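Local coordinates for protein-L-isoaspartate O-methyltransferase beta-aspartate methyltransferase (Plasmodium falciparum, PDB 2PBF) that probably methylates the free carboxyl group of isoaspartyl residues in damaged proteins, using S-adenosyl-L-methionine as donor, as a step in their repair, at residues I166-I178 and R215-N227. Numbering follows the deposited sequence.
Sequences IHVGASASELPEI and RLFDVCFVSLKKN. With SAH (S-adenosyl-L-homocysteine), chain C.
Val222 O receives Ser171 N at 2.7 Å in the carbonyl plane, with a nearly straight N-H...O angle of 167°, and Ala170 CA adds a C-H...O contact. The return bond, from Leu224 N to Ser171 O, completes the pattern of a single parallel bridge centred on Ser171 and Ser223. In this Rossmann-like methyltransferase fold, the bridge joins the loop after strand 163-168 to the C-terminal tail, and both line the S-adenosyl-L-homocysteine pocket.

Leu224 divides its two methyls between ligand and protein. With CG anti to the backbone N (chi1 -169°), CD1 lies over a face of the adenine, 3.4 Å from SAH C5, while CD2 packs 4.0 Å from Ala172 CB and also touches Pro176 CG at 4.2 Å. The adenine edge is read by backbone: Lys225 N donates to SAH N7 at 3.1 Å. Phe221 turns its ring edge to Gly169 O, in plane, with CD1 3.3 Å away. A water links that same oxygen to Val222 N.

At the outer end, the extended Lys226 chain crosses Glu174 at about a right angle, and NZ forms a salt bridge with the Glu174 carboxylate, 2.9 Å from OE2 on the syn side; Ser173 OG adds a weak hydrogen bond to this oxygen.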
ATOM      1  N   ILE A 166       7.190  -4.028   0.423  1.00 27.82           N
ATOM      2  CA  ILE A 166       6.640  -3.658  -0.876  1.00 27.76           C
ATOM      3  C   ILE A 166       5.183  -4.070  -0.949  1.00 27.58           C
ATOM      4  O   ILE A 166       4.850  -5.237  -0.839  1.00 27.69           O
ATOM      5  CB  ILE A 166       7.421  -4.279  -2.091  1.00 27.91           C
ATOM      6  CG1 ILE A 166       8.939  -4.050  -1.930  1.00 29.81           C
ATOM      7  CG2 ILE A 166       6.847  -3.713  -3.428  1.00 27.17           C
ATOM      8  CD1 ILE A 166       9.801  -4.452  -3.134  1.00 28.80           C
ATOM      9  N   HIS A 167       4.309  -3.104  -1.118  1.00 28.19           N
ATOM     10  CA  HIS A 167       2.912  -3.415  -1.252  1.00 28.62           C
ATOM     11  C   HIS A 167       2.513  -3.084  -2.665  1.00 28.75           C
ATOM     12  O   HIS A 167       2.856  -2.032  -3.197  1.00 28.64           O
ATOM     13  CB  HIS A 167       2.076  -2.638  -0.254  1.00 29.17           C
ATOM     14  CG  HIS A 167       0.612  -2.798  -0.475  1.00 30.46           C
ATOM     15  ND1 HIS A 167      -0.124  -1.912  -1.229  1.00 30.93           N
ATOM     16  CD2 HIS A 167      -0.244  -3.772  -0.091  1.00 31.92           C
ATOM     17  CE1 HIS A 167      -1.374  -2.326  -1.291  1.00 30.24           C
ATOM     18  NE2 HIS A 167      -1.474  -3.446  -0.600  1.00 33.42           N
ATOM     19  N   VAL A 168       1.805  -4.005  -3.296  1.00 29.09           N
ATOM     20  CA  VAL A 168       1.359  -3.752  -4.632  1.00 28.71           C
ATOM     21  C   VAL A 168      -0.162  -3.878  -4.606  1.00 28.61           C
ATOM     22  O   VAL A 168      -0.684  -4.937  -4.298  1.00 27.43           O
ATOM     23  CB  VAL A 168       1.993  -4.753  -5.619  1.00 29.17           C
ATOM     24  CG1 VAL A 168       1.773  -4.301  -7.019  1.00 29.50           C
ATOM     25  CG2 VAL A 168       3.507  -4.939  -5.323  1.00 27.85           C
ATOM     26  N   GLY A 169      -0.852  -2.790  -4.953  1.00 27.66           N
ATOM     27  CA  GLY A 169      -2.303  -2.727  -4.789  1.00 28.61           C
ATOM     28  C   GLY A 169      -3.073  -2.998  -6.080  1.00 29.17           C
ATOM     29  O   GLY A 169      -4.227  -2.605  -6.196  1.00 28.85           O
ATOM     30  N   ALA A 170      -2.419  -3.690  -7.024  1.00 29.48           N
ATOM     31  CA  ALA A 170      -2.983  -4.021  -8.308  1.00 29.46           C
ATOM     32  C   ALA A 170      -2.412  -5.362  -8.732  1.00 30.86           C
ATOM     33  O   ALA A 170      -1.287  -5.719  -8.366  1.00 30.71           O
ATOM     34  CB  ALA A 170      -2.693  -2.924  -9.348  1.00 29.49           C
ATOM     35  N   SER A 171      -3.227  -6.121  -9.467  1.00 31.32           N
ATOM     36  CA  SER A 171      -2.911  -7.478  -9.849  1.00 32.25           C
ATOM     37  C   SER A 171      -2.021  -7.555 -11.088  1.00 33.22           C
ATOM     38  O   SER A 171      -2.229  -6.843 -12.072  1.00 32.21           O
ATOM     39  CB  SER A 171      -4.201  -8.228 -10.126  1.00 32.21           C
ATOM     40  OG  SER A 171      -3.906  -9.536 -10.507  1.00 31.82           O
ATOM     41  N   ALA A 172      -1.043  -8.448 -11.023  1.00 34.72           N
ATOM     42  CA  ALA A 172      -0.049  -8.583 -12.063  1.00 36.56           C
ATOM     43  C   ALA A 172      -0.276  -9.885 -12.818  1.00 38.30           C
ATOM     44  O   ALA A 172      -0.549 -10.928 -12.204  1.00 38.96           O
ATOM     45  CB  ALA A 172       1.339  -8.586 -11.451  1.00 36.33           C
ATOM     46  N   SER A 173      -0.140  -9.823 -14.145  1.00 40.11           N
ATOM     47  CA  SER A 173      -0.176 -11.025 -14.999  1.00 41.61           C
ATOM     48  C   SER A 173       0.882 -12.043 -14.571  1.00 42.24           C
ATOM     49  O   SER A 173       0.678 -13.256 -14.687  1.00 42.97           O
ATOM     50  CB  SER A 173      -0.024 -10.647 -16.479  1.00 40.95           C
ATOM     51  OG  SER A 173       1.198  -9.979 -16.742  1.00 42.82           O
ATOM     52  N   GLU A 174       2.014 -11.534 -14.082  1.00 43.22           N
ATOM     53  CA  GLU A 174       3.083 -12.352 -13.482  1.00 43.83           C
ATOM     54  C   GLU A 174       3.962 -11.481 -12.577  1.00 43.59           C
ATOM     55  O   GLU A 174       3.923 -10.253 -12.680  1.00 43.85           O
ATOM     56  CB  GLU A 174       3.919 -13.088 -14.553  1.00 43.92           C
ATOM     57  CG  GLU A 174       4.869 -12.210 -15.378  1.00 46.84           C
ATOM     58  CD  GLU A 174       4.184 -11.503 -16.539  1.00 50.73           C
ATOM     59  OE1 GLU A 174       3.522 -12.182 -17.363  1.00 52.80           O
ATOM     60  OE2 GLU A 174       4.321 -10.262 -16.640  1.00 52.37           O
ATOM     61  N   LEU A 175       4.741 -12.131 -11.703  1.00 43.73           N
ATOM     62  CA  LEU A 175       5.588 -11.482 -10.690  1.00 43.96           C
ATOM     63  C   LEU A 175       6.646 -10.591 -11.314  1.00 44.20           C
ATOM     64  O   LEU A 175       7.615 -11.104 -11.872  1.00 44.74           O
ATOM     65  CB  LEU A 175       6.297 -12.546  -9.842  1.00 43.52           C
ATOM     66  CG  LEU A 175       6.805 -12.262  -8.418  1.00 43.88           C
ATOM     67  CD1 LEU A 175       8.161 -12.875  -8.237  1.00 40.52           C
ATOM     68  CD2 LEU A 175       6.845 -10.770  -8.039  1.00 44.13           C
ATOM     69  N   PRO A 176       6.488  -9.257 -11.208  1.00 44.42           N
ATOM     70  CA  PRO A 176       7.447  -8.435 -11.932  1.00 44.43           C
ATOM     71  C   PRO A 176       8.821  -8.525 -11.273  1.00 44.40           C
ATOM     72  O   PRO A 176       8.940  -8.392 -10.063  1.00 44.22           O
ATOM     73  CB  PRO A 176       6.854  -7.023 -11.837  1.00 44.50           C
ATOM     74  CG  PRO A 176       5.418  -7.225 -11.346  1.00 44.20           C
ATOM     75  CD  PRO A 176       5.514  -8.428 -10.476  1.00 44.14           C
ATOM     76  N   GLU A 177       9.840  -8.786 -12.079  1.00 44.65           N
ATOM     77  CA  GLU A 177      11.192  -9.048 -11.572  1.00 45.04           C
ATOM     78  C   GLU A 177      11.839  -7.821 -10.904  1.00 44.01           C
ATOM     79  O   GLU A 177      12.593  -7.967  -9.939  1.00 44.36           O
ATOM     80  CB  GLU A 177      12.061  -9.639 -12.696  1.00 45.78           C
ATOM     81  CG  GLU A 177      13.354 -10.323 -12.256  1.00 48.93           C
ATOM     82  CD  GLU A 177      13.179 -11.315 -11.101  1.00 53.62           C
ATOM     83  OE1 GLU A 177      12.069 -11.880 -10.931  1.00 55.25           O
ATOM     84  OE2 GLU A 177      14.171 -11.521 -10.355  1.00 55.59           O
ATOM     85  N   ILE A 178      11.520  -6.625 -11.397  1.00 42.92           N
ATOM     86  CA  ILE A 178      11.871  -5.379 -10.699  1.00 42.30           C
ATOM     87  C   ILE A 178      11.478  -5.383  -9.218  1.00 41.63           C
ATOM     88  O   ILE A 178      12.284  -5.008  -8.353  1.00 41.47           O
ATOM     89  CB  ILE A 178      11.289  -4.104 -11.375  1.00 42.29           C
ATOM     90  CG1 ILE A 178      11.687  -2.885 -10.553  1.00 43.26           C
ATOM     91  CG2 ILE A 178       9.760  -4.177 -11.547  1.00 42.25           C
ATOM     92  CD1 ILE A 178      11.614  -1.590 -11.288  1.00 42.48           C
ATOM     93  N   ARG A 215       1.802 -18.593  -1.167  1.00 46.71           N
ATOM     94  CA  ARG A 215       0.493 -18.454  -1.793  1.00 46.04           C
ATOM     95  C   ARG A 215      -0.542 -18.257  -0.689  1.00 44.84           C
ATOM     96  O   ARG A 215      -0.762 -19.157   0.119  1.00 45.10           O
ATOM     97  CB  ARG A 215       0.192 -19.719  -2.623  1.00 46.29           C
ATOM     98  CG  ARG A 215      -0.761 -19.492  -3.807  1.00 47.66           C
ATOM     99  CD  ARG A 215      -1.350 -20.777  -4.466  1.00 47.20           C
ATOM    100  NE  ARG A 215      -2.756 -20.532  -4.812  1.00 49.32           N
ATOM    101  CZ  ARG A 215      -3.781 -20.715  -3.972  1.00 51.13           C
ATOM    102  NH1 ARG A 215      -3.574 -21.205  -2.754  1.00 52.59           N
ATOM    103  NH2 ARG A 215      -5.020 -20.421  -4.347  1.00 51.59           N
ATOM    104  N   LEU A 216      -1.169 -17.088  -0.631  1.00 43.51           N
ATOM    105  CA  LEU A 216      -2.052 -16.782   0.505  1.00 42.66           C
ATOM    106  C   LEU A 216      -3.486 -17.213   0.245  1.00 42.56           C
ATOM    107  O   LEU A 216      -3.908 -18.259   0.719  1.00 43.00           O
ATOM    108  CB  LEU A 216      -1.961 -15.302   0.931  1.00 41.72           C
ATOM    109  CG  LEU A 216      -0.617 -14.861   1.552  1.00 40.85           C
ATOM    110  CD1 LEU A 216      -0.687 -13.414   2.009  1.00 36.97           C
ATOM    111  CD2 LEU A 216      -0.152 -15.770   2.710  1.00 37.72           C
ATOM    112  N   PHE A 217      -4.229 -16.411  -0.506  1.00 42.11           N
ATOM    113  CA  PHE A 217      -5.581 -16.776  -0.923  1.00 41.28           C
ATOM    114  C   PHE A 217      -6.028 -15.928  -2.115  1.00 39.99           C
ATOM    115  O   PHE A 217      -5.347 -14.972  -2.503  1.00 38.77           O
ATOM    116  CB  PHE A 217      -6.556 -16.623   0.244  1.00 42.05           C
ATOM    117  CG  PHE A 217      -6.368 -15.363   1.012  1.00 43.24           C
ATOM    118  CD1 PHE A 217      -6.719 -14.138   0.456  1.00 43.81           C
ATOM    119  CD2 PHE A 217      -5.832 -15.392   2.292  1.00 46.48           C
ATOM    120  CE1 PHE A 217      -6.543 -12.974   1.153  1.00 44.43           C
ATOM    121  CE2 PHE A 217      -5.644 -14.219   3.004  1.00 45.76           C
ATOM    122  CZ  PHE A 217      -5.999 -13.011   2.429  1.00 45.53           C
ATOM    123  N   ASP A 218      -7.183 -16.290  -2.679  1.00 39.09           N
ATOM    124  CA  ASP A 218      -7.740 -15.609  -3.822  1.00 38.09           C
ATOM    125  C   ASP A 218      -8.260 -14.225  -3.439  1.00 37.30           C
ATOM    126  O   ASP A 218      -8.815 -14.036  -2.358  1.00 36.88           O
ATOM    127  CB  ASP A 218      -8.831 -16.457  -4.463  1.00 38.36           C
ATOM    128  CG  ASP A 218      -8.321 -17.817  -4.895  1.00 40.72           C
ATOM    129  OD1 ASP A 218      -7.192 -17.871  -5.437  1.00 42.15           O
ATOM    130  OD2 ASP A 218      -9.035 -18.828  -4.670  1.00 43.39           O
ATOM    131  N   VAL A 219      -8.058 -13.266  -4.339  1.00 36.01           N
ATOM    132  CA  VAL A 219      -8.413 -11.875  -4.096  1.00 35.64           C
ATOM    133  C   VAL A 219      -8.981 -11.251  -5.361  1.00 35.45           C
ATOM    134  O   VAL A 219      -8.943 -11.856  -6.425  1.00 35.24           O
ATOM    135  CB  VAL A 219      -7.192 -11.027  -3.592  1.00 35.67           C
ATOM    136  CG1 VAL A 219      -6.875 -11.323  -2.137  1.00 35.70           C
ATOM    137  CG2 VAL A 219      -5.952 -11.218  -4.464  1.00 34.54           C
ATOM    138  N   CYS A 220      -9.528 -10.046  -5.231  1.00 35.64           N
ATOM    139  CA  CYS A 220     -10.025  -9.265  -6.355  1.00 35.11           C
ATOM    140  C   CYS A 220      -9.414  -7.846  -6.318  1.00 36.27           C
ATOM    141  O   CYS A 220      -9.722  -7.035  -5.433  1.00 36.36           O
ATOM    142  CB  CYS A 220     -11.560  -9.216  -6.325  1.00 35.18           C
ATOM    143  SG  CYS A 220     -12.323 -10.871  -6.454  1.00 34.57           S
ATOM    144  N   PHE A 221      -8.525  -7.571  -7.274  1.00 36.26           N
ATOM    145  CA  PHE A 221      -7.851  -6.289  -7.376  1.00 36.65           C
ATOM    146  C   PHE A 221      -7.981  -5.743  -8.781  1.00 36.43           C
ATOM    147  O   PHE A 221      -8.143  -6.504  -9.718  1.00 36.75           O
ATOM    148  CB  PHE A 221      -6.370  -6.450  -7.071  1.00 36.45           C
ATOM    149  CG  PHE A 221      -6.038  -6.483  -5.609  1.00 37.45           C
ATOM    150  CD1 PHE A 221      -5.506  -5.349  -4.976  1.00 38.03           C
ATOM    151  CD2 PHE A 221      -6.212  -7.644  -4.869  1.00 36.39           C
ATOM    152  CE1 PHE A 221      -5.179  -5.364  -3.640  1.00 38.03           C
ATOM    153  CE2 PHE A 221      -5.889  -7.678  -3.524  1.00 36.66           C
ATOM    154  CZ  PHE A 221      -5.365  -6.548  -2.901  1.00 38.27           C
ATOM    155  N   VAL A 222      -7.898  -4.427  -8.920  1.00 37.00           N
ATOM    156  CA  VAL A 222      -7.736  -3.814 -10.233  1.00 37.62           C
ATOM    157  C   VAL A 222      -6.397  -4.331 -10.816  1.00 37.74           C
ATOM    158  O   VAL A 222      -5.510  -4.763 -10.073  1.00 36.48           O
ATOM    159  CB  VAL A 222      -7.805  -2.235 -10.202  1.00 37.94           C
ATOM    160  CG1 VAL A 222      -8.675  -1.704  -9.038  1.00 39.09           C
ATOM    161  CG2 VAL A 222      -6.431  -1.601 -10.129  1.00 37.04           C
ATOM    162  N   SER A 223      -6.266  -4.280 -12.137  1.00 38.26           N
ATOM    163  CA  SER A 223      -5.074  -4.776 -12.831  1.00 39.25           C
ATOM    164  C   SER A 223      -3.831  -3.856 -12.763  1.00 39.44           C
ATOM    165  O   SER A 223      -3.940  -2.624 -12.907  1.00 39.76           O
ATOM    166  CB  SER A 223      -5.420  -5.046 -14.296  1.00 39.41           C
ATOM    167  OG  SER A 223      -4.332  -5.690 -14.928  1.00 40.52           O
ATOM    168  N   LEU A 224      -2.659  -4.465 -12.572  1.00 39.73           N
ATOM    169  CA  LEU A 224      -1.380  -3.742 -12.682  1.00 40.17           C
ATOM    170  C   LEU A 224      -0.991  -3.614 -14.163  1.00 41.30           C
ATOM    171  O   LEU A 224      -0.418  -4.540 -14.738  1.00 42.22           O
ATOM    172  CB  LEU A 224      -0.272  -4.445 -11.885  1.00 39.97           C
ATOM    173  CG  LEU A 224       1.039  -3.686 -11.699  1.00 39.04           C
ATOM    174  CD1 LEU A 224       0.854  -2.550 -10.713  1.00 37.51           C
ATOM    175  CD2 LEU A 224       2.145  -4.639 -11.250  1.00 39.23           C
ATOM    176  N   LYS A 225      -1.323  -2.464 -14.749  1.00 41.78           N
ATOM    177  CA  LYS A 225      -1.209  -2.199 -16.178  1.00 42.75           C
ATOM    178  C   LYS A 225       0.224  -1.918 -16.630  1.00 43.72           C
ATOM    179  O   LYS A 225       0.915  -1.062 -16.067  1.00 43.64           O
ATOM    180  CB  LYS A 225      -2.103  -1.015 -16.558  1.00 42.49           C
ATOM    181  CG  LYS A 225      -3.597  -1.269 -16.530  1.00 41.59           C
ATOM    182  CD  LYS A 225      -4.328  -0.055 -17.083  1.00 42.34           C
ATOM    183  CE  LYS A 225      -5.854  -0.177 -17.005  1.00 43.57           C
ATOM    184  NZ  LYS A 225      -6.434  -1.295 -17.833  1.00 44.08           N
ATOM    185  N   LYS A 226       0.644  -2.636 -17.668  1.00 44.87           N
ATOM    186  CA  LYS A 226       1.995  -2.540 -18.212  1.00 45.70           C
ATOM    187  C   LYS A 226       2.247  -1.309 -19.075  1.00 46.75           C
ATOM    188  O   LYS A 226       3.392  -0.919 -19.286  1.00 47.20           O
ATOM    189  CB  LYS A 226       2.333  -3.805 -18.978  1.00 45.70           C
ATOM    190  CG  LYS A 226       2.697  -4.951 -18.084  1.00 44.96           C
ATOM    191  CD  LYS A 226       2.848  -6.211 -18.867  1.00 43.59           C
ATOM    192  CE  LYS A 226       3.406  -7.296 -18.004  1.00 41.92           C
ATOM    193  NZ  LYS A 226       3.478  -8.550 -18.782  1.00 41.72           N
ATOM    194  N   ASN A 227       1.191  -0.690 -19.579  1.00 47.92           N
ATOM    195  CA  ASN A 227       1.363   0.596 -20.248  1.00 49.31           C
ATOM    196  C   ASN A 227       0.358   1.613 -19.755  1.00 49.77           C
ATOM    197  O   ASN A 227       0.178   1.742 -18.539  1.00 49.84           O
ATOM    198  CB  ASN A 227       1.331   0.460 -21.781  1.00 49.97           C
ATOM    199  CG  ASN A 227       0.201  -0.437 -22.279  1.00 51.45           C
ATOM    200  OD1 ASN A 227      -0.985  -0.078 -22.201  1.00 55.28           O
ATOM    201  ND2 ASN A 227       0.563  -1.608 -22.793  1.00 51.83           N
ATOM    202  OXT ASN A 227      -0.283   2.318 -20.546  1.00 50.21           O
TER
HETATM  203  N   SAH C 301      -3.847   1.106  -2.553  1.00 26.69           N
HETATM  204  CA  SAH C 301      -4.804   1.777  -3.470  1.00 25.82           C
HETATM  205  CB  SAH C 301      -5.218   0.808  -4.548  1.00 25.87           C
HETATM  206  CG  SAH C 301      -5.793   1.593  -5.718  1.00 26.37           C
HETATM  207  SD  SAH C 301      -6.296   0.509  -7.057  1.00 30.06           S
HETATM  208  C   SAH C 301      -6.030   2.354  -2.756  1.00 26.11           C
HETATM  209  O   SAH C 301      -6.610   1.664  -1.914  1.00 24.73           O
HETATM  210  OXT SAH C 301      -6.448   3.513  -3.008  1.00 24.57           O
HETATM  211  C5' SAH C 301      -4.643   0.204  -7.729  1.00 30.80           C
HETATM  212  C4' SAH C 301      -3.907   1.425  -8.283  1.00 30.88           C
HETATM  213  O4' SAH C 301      -2.823   0.941  -9.025  1.00 32.06           O
HETATM  214  C3' SAH C 301      -4.686   2.337  -9.221  1.00 30.09           C
HETATM  215  O3' SAH C 301      -4.710   3.646  -8.676  1.00 28.25           O
HETATM  216  C2' SAH C 301      -3.928   2.274 -10.538  1.00 30.61           C
HETATM  217  O2' SAH C 301      -3.909   3.515 -11.208  1.00 30.16           O
HETATM  218  C1' SAH C 301      -2.547   1.863 -10.068  1.00 30.67           C
HETATM  219  N9  SAH C 301      -1.711   1.154 -11.061  1.00 31.12           N
HETATM  220  C8  SAH C 301      -2.142   0.234 -11.974  1.00 31.73           C
HETATM  221  N7  SAH C 301      -1.064  -0.217 -12.656  1.00 32.36           N
HETATM  222  C5  SAH C 301       0.047   0.415 -12.216  1.00 29.82           C
HETATM  223  C6  SAH C 301       1.394   0.350 -12.591  1.00 31.26           C
HETATM  224  N6  SAH C 301       1.829  -0.444 -13.560  1.00 29.90           N
HETATM  225  N1  SAH C 301       2.315   1.112 -11.919  1.00 32.96           N
HETATM  226  C2  SAH C 301       1.903   1.957 -10.906  1.00 30.97           C
HETATM  227  N3  SAH C 301       0.574   2.013 -10.569  1.00 30.07           N
HETATM  228  C4  SAH C 301      -0.349   1.261 -11.206  1.00 29.94           C
HETATM  229  O   HOH W   1      -7.235  -3.119  -6.284  1.00 44.66           O
HETATM  230  O   HOH W   2       0.760  -6.988 -14.916  1.00 42.39           O